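Local coordinates for dephospho-CoA kinase (Mycobacterium paratuberculosis, PDB 6N39), which probably phosphorylates the 3'-hydroxyl of dephospho-CoA with ATP, the last step of coenzyme A biosynthesis, and carries a C-terminal UPF0157 domain involved in its folding, at residues L10-G16 with F132-V138; N208-I214 with L290-P295; I235-L239 with I270-I274. One frame throughout, in Å; residues are numbered along the deposited sequence.

Contact 1. Residues L10-G16 with F132-V138; sequences LRIGLTG and FPLVVIV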
# COMPACT_ATOMS: atom_id res chain seq x y z
N LEU A 10 10.22 5.26 7.29
CA LEU A 10 9.14 5.24 6.32
C LEU A 10 9.72 5.36 4.91
O LEU A 10 10.56 6.23 4.65
CB LEU A 10 8.17 6.39 6.60
CG LEU A 10 7.10 6.64 5.53
CD1 LEU A 10 6.14 5.43 5.48
CD2 LEU A 10 6.33 7.92 5.82
N ARG A 11 9.31 4.47 4.01
CA ARG A 11 9.77 4.47 2.62
C ARG A 11 8.61 4.78 1.70
O ARG A 11 7.51 4.26 1.87
CB ARG A 11 10.37 3.12 2.21
CG ARG A 11 11.64 2.75 2.95
CD ARG A 11 11.95 1.27 2.82
NE ARG A 11 12.23 0.84 1.45
CZ ARG A 11 11.45 0.02 0.74
NH1 ARG A 11 10.33 -0.47 1.27
NH2 ARG A 11 11.81 -0.32 -0.50
N ILE A 12 8.85 5.64 0.71
CA ILE A 12 7.82 6.07 -0.22
C ILE A 12 8.32 5.79 -1.63
O ILE A 12 9.40 6.26 -2.01
CB ILE A 12 7.49 7.56 -0.04
CG1 ILE A 12 6.99 7.82 1.39
CG2 ILE A 12 6.44 8.00 -1.06
CD1 ILE A 12 6.73 9.29 1.66
N GLY A 13 7.54 5.04 -2.40
CA GLY A 13 7.86 4.89 -3.82
C GLY A 13 7.34 6.10 -4.60
O GLY A 13 6.25 6.60 -4.34
N LEU A 14 8.15 6.56 -5.56
CA LEU A 14 7.81 7.73 -6.36
C LEU A 14 8.04 7.42 -7.83
O LEU A 14 9.09 6.89 -8.19
CB LEU A 14 8.65 8.95 -5.95
CG LEU A 14 8.56 10.18 -6.88
CD1 LEU A 14 7.19 10.81 -6.79
CD2 LEU A 14 9.61 11.20 -6.54
N THR A 15 7.06 7.75 -8.67
CA THR A 15 7.22 7.51 -10.10
C THR A 15 6.33 8.47 -10.88
O THR A 15 5.67 9.35 -10.32
CB THR A 15 6.97 6.03 -10.45
OG1 THR A 15 7.60 5.70 -11.69
CG2 THR A 15 5.47 5.70 -10.56
N GLY A 16 6.30 8.29 -12.19
CA GLY A 16 5.53 9.10 -13.11
C GLY A 16 6.12 9.00 -14.48
O GLY A 16 7.30 8.68 -14.67
N PHE A 132 5.90 -1.01 -1.26
CA PHE A 132 6.02 0.22 -0.46
C PHE A 132 4.81 0.45 0.43
O PHE A 132 3.68 0.11 0.07
CB PHE A 132 6.22 1.45 -1.36
CG PHE A 132 7.48 1.41 -2.16
CD1 PHE A 132 8.66 1.95 -1.65
CD2 PHE A 132 7.51 0.82 -3.40
CE1 PHE A 132 9.83 1.90 -2.37
CE2 PHE A 132 8.68 0.77 -4.13
CZ PHE A 132 9.83 1.31 -3.61
N PRO A 133 5.02 1.06 1.61
CA PRO A 133 3.88 1.48 2.44
C PRO A 133 3.08 2.64 1.85
O PRO A 133 1.96 2.89 2.30
CB PRO A 133 4.54 1.91 3.77
CG PRO A 133 6.01 2.01 3.50
CD PRO A 133 6.33 1.21 2.26
N LEU A 134 3.61 3.33 0.84
CA LEU A 134 2.97 4.49 0.25
C LEU A 134 3.63 4.77 -1.09
O LEU A 134 4.86 4.75 -1.19
CB LEU A 134 3.10 5.70 1.17
CG LEU A 134 2.32 6.96 0.82
CD1 LEU A 134 0.86 6.78 1.18
CD2 LEU A 134 2.92 8.13 1.60
N VAL A 135 2.83 5.05 -2.11
CA VAL A 135 3.33 5.33 -3.45
C VAL A 135 2.75 6.67 -3.92
O VAL A 135 1.53 6.88 -3.85
CB VAL A 135 2.98 4.20 -4.44
CG1 VAL A 135 3.42 4.55 -5.86
CG2 VAL A 135 3.66 2.87 -4.02
N VAL A 136 3.63 7.56 -4.37
CA VAL A 136 3.26 8.86 -4.94
C VAL A 136 3.55 8.83 -6.43
O VAL A 136 4.66 8.48 -6.85
CB VAL A 136 4.03 10.01 -4.28
CG1 VAL A 136 3.56 11.36 -4.84
CG2 VAL A 136 3.82 9.98 -2.80
N ILE A 137 2.56 9.19 -7.24
CA ILE A 137 2.77 9.24 -8.68
C ILE A 137 2.36 10.62 -9.16
O ILE A 137 1.27 11.10 -8.83
CB ILE A 137 2.00 8.13 -9.41
CG1 ILE A 137 2.35 6.78 -8.78
CG2 ILE A 137 2.35 8.15 -10.89
CD1 ILE A 137 1.88 5.58 -9.54
N VAL A 138 3.25 11.28 -9.92
CA VAL A 138 2.98 12.60 -10.47
C VAL A 138 2.50 12.41 -11.90
O VAL A 138 2.95 11.50 -12.61
CB VAL A 138 4.22 13.51 -10.38
CG1 VAL A 138 5.39 12.95 -11.16
CG2 VAL A 138 3.88 14.89 -10.87
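Gly13 sits over the middle of the Phe132 ring, its CA 3.7 Å from the ring centroid and 10° off the normal, a CH-pi contact made from the loop that leads into strand 135-139, beside strand 10-16 in the parallel sheet of the P-loop kinase fold. Strand 10-16 is the central one of five, and it runs on into the predicted ATP-binding loop. Its bonds to the neighbouring strand follow the parallel pattern: Gly13 N gives to Leu134 O (3.0 Å), Val136 N to Gly13 O (2.8 Å), Thr15 N to Val136 O and Val138 N to Thr15 O.

On one face of the sheet, Ile12 CG2 meets Val136 CG2 at 3.7 Å and Leu14 CD1 reaches over Val136 CB, while Leu25 of helix 22-31 packs on Leu14, Val136 and Val138. On the other, Thr15 and Ile137 lie side by side and point the same way, CG2 of Thr15 against CD1 of Ile137; Thr15 OG1 is held by Ile120 O.

The bend of the Arg11 chain at chi3 (64°) brings one face of its guanidinium against the CD1-CE1 side of the Phe132 ring, the two planes 18° apart. Glu118 fixes that group by a salt bridge to NE, and Arg11 NH2 ends 3.5 Å from Phe132 CE1.

Contact 2. Residues N208-I214 with L290-P295; sequences NLSTRQI and LAAGYP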
# COMPACT_ATOMS: atom_id res chain seq x y z
N ASN A 208 3.61 8.66 13.48
CA ASN A 208 2.79 7.58 14.02
C ASN A 208 3.54 6.27 13.99
O ASN A 208 3.47 5.49 14.95
CB ASN A 208 1.49 7.45 13.21
CG ASN A 208 0.46 8.49 13.59
OD1 ASN A 208 0.60 9.18 14.60
ND2 ASN A 208 -0.59 8.60 12.79
N LEU A 209 4.24 5.98 12.89
CA LEU A 209 5.02 4.75 12.80
C LEU A 209 6.09 4.71 13.87
O LEU A 209 6.27 3.70 14.57
CB LEU A 209 5.67 4.62 11.42
CG LEU A 209 4.86 4.00 10.29
CD1 LEU A 209 5.78 3.84 9.07
CD2 LEU A 209 4.23 2.64 10.70
N SER A 210 6.81 5.83 14.03
CA SER A 210 7.89 5.89 15.01
C SER A 210 7.39 5.74 16.44
O SER A 210 8.13 5.26 17.30
CB SER A 210 8.64 7.21 14.85
OG SER A 210 9.47 7.41 15.97
N THR A 211 6.17 6.19 16.74
CA THR A 211 5.63 6.04 18.08
C THR A 211 4.66 4.87 18.17
O THR A 211 3.99 4.71 19.20
CB THR A 211 4.93 7.33 18.55
OG1 THR A 211 4.03 7.78 17.53
CG2 THR A 211 5.95 8.43 18.88
N ARG A 212 4.56 4.08 17.11
CA ARG A 212 3.65 2.93 17.03
C ARG A 212 2.21 3.33 17.38
O ARG A 212 1.51 2.64 18.12
CB ARG A 212 4.13 1.78 17.92
CG ARG A 212 5.66 1.60 17.90
CD ARG A 212 6.11 0.31 17.24
NE ARG A 212 7.56 0.11 17.36
CZ ARG A 212 8.49 0.83 16.71
NH1 ARG A 212 8.12 1.82 15.90
NH2 ARG A 212 9.78 0.57 16.87
N GLN A 213 1.78 4.47 16.85
CA GLN A 213 0.41 4.94 16.94
C GLN A 213 -0.31 4.69 15.63
O GLN A 213 0.31 4.60 14.57
CB GLN A 213 0.37 6.44 17.27
CG GLN A 213 0.74 6.78 18.71
CD GLN A 213 0.52 8.27 19.01
OE1 GLN A 213 1.35 9.12 18.66
NE2 GLN A 213 -0.61 8.59 19.62
N ILE A 214 -1.64 4.61 15.69
CA ILE A 214 -2.45 4.37 14.51
C ILE A 214 -3.29 5.61 14.22
O ILE A 214 -3.49 6.47 15.08
CB ILE A 214 -3.35 3.13 14.67
CG1 ILE A 214 -4.38 3.37 15.78
CG2 ILE A 214 -2.50 1.88 14.96
CD1 ILE A 214 -5.75 2.78 15.47
N LEU A 290 4.76 -3.61 10.61
CA LEU A 290 5.17 -2.27 11.01
C LEU A 290 5.97 -1.59 9.90
O LEU A 290 5.71 -0.43 9.56
CB LEU A 290 5.98 -2.32 12.31
CG LEU A 290 6.51 -0.99 12.86
CD1 LEU A 290 5.38 -0.05 13.26
CD2 LEU A 290 7.48 -1.20 14.04
N ALA A 291 6.93 -2.31 9.29
CA ALA A 291 7.67 -1.75 8.17
C ALA A 291 6.74 -1.42 7.01
O ALA A 291 7.00 -0.47 6.27
CB ALA A 291 8.77 -2.71 7.70
N ALA A 292 5.64 -2.17 6.85
CA ALA A 292 4.71 -1.88 5.76
C ALA A 292 3.70 -0.79 6.11
O ALA A 292 2.86 -0.47 5.26
CB ALA A 292 3.98 -3.15 5.33
N GLY A 293 3.73 -0.24 7.32
CA GLY A 293 2.90 0.89 7.68
C GLY A 293 1.83 0.65 8.74
O GLY A 293 0.97 1.53 8.93
N TYR A 294 1.87 -0.47 9.46
CA TYR A 294 0.74 -0.91 10.30
C TYR A 294 1.21 -1.32 11.69
O TYR A 294 1.55 -2.48 11.92
CB TYR A 294 0.00 -2.07 9.63
CG TYR A 294 -0.47 -1.78 8.22
CD1 TYR A 294 0.37 -2.01 7.11
CD2 TYR A 294 -1.76 -1.31 7.98
CE1 TYR A 294 -0.06 -1.72 5.82
CE2 TYR A 294 -2.21 -1.05 6.70
CZ TYR A 294 -1.36 -1.25 5.62
OH TYR A 294 -1.82 -0.95 4.36
N PRO A 295 1.24 -0.38 12.65
CA PRO A 295 1.54 -0.77 14.03
C PRO A 295 0.47 -1.71 14.58
O PRO A 295 -0.70 -1.67 14.17
CB PRO A 295 1.54 0.57 14.80
CG PRO A 295 1.86 1.62 13.73
CD PRO A 295 1.17 1.08 12.47
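Two helix ends meet here, each finished by a Schellman motif, and Leu209 of the first reaches across to Leu290 and Pro295 of the second. The touching is done by one branch: Leu209 CD2 comes 3.6 Å from Leu290 O and also packs on Leu290 CD1 and Pro295 CD, both at 3.9 Å. Ala333, from a nearby loop, touches both Leu209 and Pro295.

Arg212 takes the C-prime place after helix 187-210, with positive phi (52°). Its N bonds back to Leu209 O, and Gln213 N closes the outer turn on Asn208 O at 2.7 Å. Gly293 has the corresponding role after helix 286-291, with phi 114° and its N bonded to Leu290 O. The chain leaving the first helix is met by Pro295. This join lies in the UPF0157 region, between the end of helix 187-210 and the end of helix 286-291.

Pro295 fits against that departing backbone: its CB is 3.8 Å from Arg212 C, and its CG is 3.5 Å from Gln213 O. The Arg212 chain crosses Leu290 at about a right angle, bent at chi2 (-112°), which sets one face of the guanidinium, toward its rim, over Leu290 CD2, which lies 3.5 Å from Arg212 CZ. At the edge of the same group, in its plane, lies Leu209 O, to which Arg212 NH1 makes a weak hydrogen bond of 3.0 Å.

Contact 3. Residues I235-L239 with I270-I274; sequences IVNRL and IDIQI
Ile272 lies against three residues of helix 228-243, each of its branches used: CG1 meets Ile235 CG2 at 3.7 Å, CG2 meets Leu239 CD1 at 3.6 Å, and CD1 comes within 4.1 Å of Val236 CG2. This is helix-on-sheet packing inside the UPF0157 (GrpB) domain, the helix lying on one face of a mixed four-stranded sheet. The two short segments have axes 9.9 Å apart at closest and run 33° from parallel.

Ile235 and Leu239 stand one helical turn apart, joined by the Leu239 N to Ile235 O bond, and both point at the strand. Ile270, Ile272 and Ile274, alternate residues of strand 270-276, turn toward them. In Ile272, CG1 stands opposite the carbonyl carbon and CG2 opposite the backbone N (chi1 -53°), splitting the two branches between Ile235 and Leu239. Gln273 points to the other face, its OE1 hydrogen-bonded to Arg344 NH1 and its NE2 to Gln351 O.

Neighbouring strands widen the apolar layer: Val250 touches Val236 and Ile272, and Val341 touches Leu239 and Ile274. Toward the start of the strand the contact finishes methyl against methyl, Ile235 CD1 4.0 Å from Ile270 CD1.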
# COMPACT_ATOMS: atom_id res chain seq x y z
N ILE A 235 -4.02 -2.26 -0.69
CA ILE A 235 -3.70 -2.71 0.66
C ILE A 235 -3.48 -4.23 0.69
O ILE A 235 -2.53 -4.73 1.29
CB ILE A 235 -4.80 -2.28 1.64
CG1 ILE A 235 -4.85 -0.75 1.74
CG2 ILE A 235 -4.60 -2.93 3.00
CD1 ILE A 235 -6.19 -0.18 2.33
N VAL A 236 -4.38 -4.98 0.05
CA VAL A 236 -4.28 -6.44 -0.01
C VAL A 236 -2.94 -6.85 -0.60
O VAL A 236 -2.26 -7.73 -0.05
CB VAL A 236 -5.45 -7.03 -0.83
CG1 VAL A 236 -5.15 -8.50 -1.22
CG2 VAL A 236 -6.78 -6.93 -0.05
N ASN A 237 -2.54 -6.23 -1.72
CA ASN A 237 -1.27 -6.58 -2.33
C ASN A 237 -0.11 -6.28 -1.39
O ASN A 237 0.82 -7.09 -1.24
CB ASN A 237 -1.08 -5.82 -3.66
CG ASN A 237 -2.01 -6.32 -4.75
OD1 ASN A 237 -2.61 -7.39 -4.63
ND2 ASN A 237 -2.11 -5.55 -5.84
N ARG A 238 -0.14 -5.09 -0.77
CA ARG A 238 0.93 -4.68 0.15
C ARG A 238 1.06 -5.66 1.31
O ARG A 238 2.18 -6.01 1.72
CB ARG A 238 0.63 -3.26 0.66
CG ARG A 238 1.59 -2.75 1.73
CD ARG A 238 1.18 -1.33 2.24
NE ARG A 238 1.05 -0.38 1.13
CZ ARG A 238 0.02 0.44 0.94
NH1 ARG A 238 -0.99 0.49 1.82
NH2 ARG A 238 0.00 1.22 -0.14
N LEU A 239 -0.06 -6.13 1.83
CA LEU A 239 -0.02 -7.03 2.98
C LEU A 239 0.40 -8.44 2.56
O LEU A 239 1.10 -9.12 3.31
CB LEU A 239 -1.38 -7.05 3.68
CG LEU A 239 -1.87 -5.75 4.36
CD1 LEU A 239 -3.35 -5.88 4.83
CD2 LEU A 239 -0.99 -5.40 5.53
N ILE A 270 -11.11 0.98 6.12
CA ILE A 270 -11.09 -0.25 5.34
C ILE A 270 -10.66 -1.40 6.24
O ILE A 270 -9.60 -1.34 6.87
CB ILE A 270 -10.17 -0.10 4.12
CG1 ILE A 270 -10.81 0.86 3.11
CG2 ILE A 270 -9.88 -1.47 3.48
CD1 ILE A 270 -10.00 1.07 1.85
N ASP A 271 -11.46 -2.47 6.29
CA ASP A 271 -11.09 -3.66 7.06
C ASP A 271 -10.52 -4.73 6.15
O ASP A 271 -11.13 -5.05 5.11
CB ASP A 271 -12.27 -4.23 7.84
CG ASP A 271 -12.73 -3.30 8.94
OD1 ASP A 271 -13.50 -2.37 8.63
OD2 ASP A 271 -12.32 -3.51 10.09
N ILE A 272 -9.40 -5.31 6.57
CA ILE A 272 -8.72 -6.40 5.88
C ILE A 272 -8.53 -7.55 6.87
O ILE A 272 -8.21 -7.31 8.03
CB ILE A 272 -7.34 -5.97 5.36
CG1 ILE A 272 -7.43 -4.70 4.51
CG2 ILE A 272 -6.70 -7.14 4.60
CD1 ILE A 272 -8.26 -4.89 3.21
N GLN A 273 -8.69 -8.79 6.41
CA GLN A 273 -8.32 -9.94 7.23
C GLN A 273 -7.16 -10.68 6.58
O GLN A 273 -7.25 -11.07 5.41
CB GLN A 273 -9.51 -10.89 7.42
CG GLN A 273 -9.13 -12.12 8.25
CD GLN A 273 -10.31 -13.02 8.54
OE1 GLN A 273 -10.89 -12.96 9.63
NE2 GLN A 273 -10.68 -13.86 7.56
N ILE A 274 -6.10 -10.89 7.35
CA ILE A 274 -5.04 -11.84 7.01
C ILE A 274 -5.33 -13.14 7.74
O ILE A 274 -5.41 -13.15 8.99
CB ILE A 274 -3.66 -11.30 7.40
CG1 ILE A 274 -3.38 -9.94 6.72
CG2 ILE A 274 -2.58 -12.32 7.05
CD1 ILE A 274 -2.07 -9.29 7.22

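Starting from the N terminus, contact 1 closes first, joining strand 10-16 to 132-138 across a loop that is about half helix, within the kinase part. The chain then runs out along helix 187-210, where contact 2 opens; it closes only at 290-295, and contact 3 nests inside that loop, pinning helix 228-243 to strand 270-276 of the second domain. The three touch one another although their centres lie about 15 to 18 Å apart. Pro133 CB of contact 1 packs 3.3 Å from Ala292 O of contact 2, and Leu10 touches Leu209. Arg238, on the helix of contact 3, links both: its NE probably bonds Phe132 O, its NH1 Tyr294 OH, and its NH2 forms a salt bridge with Asp178.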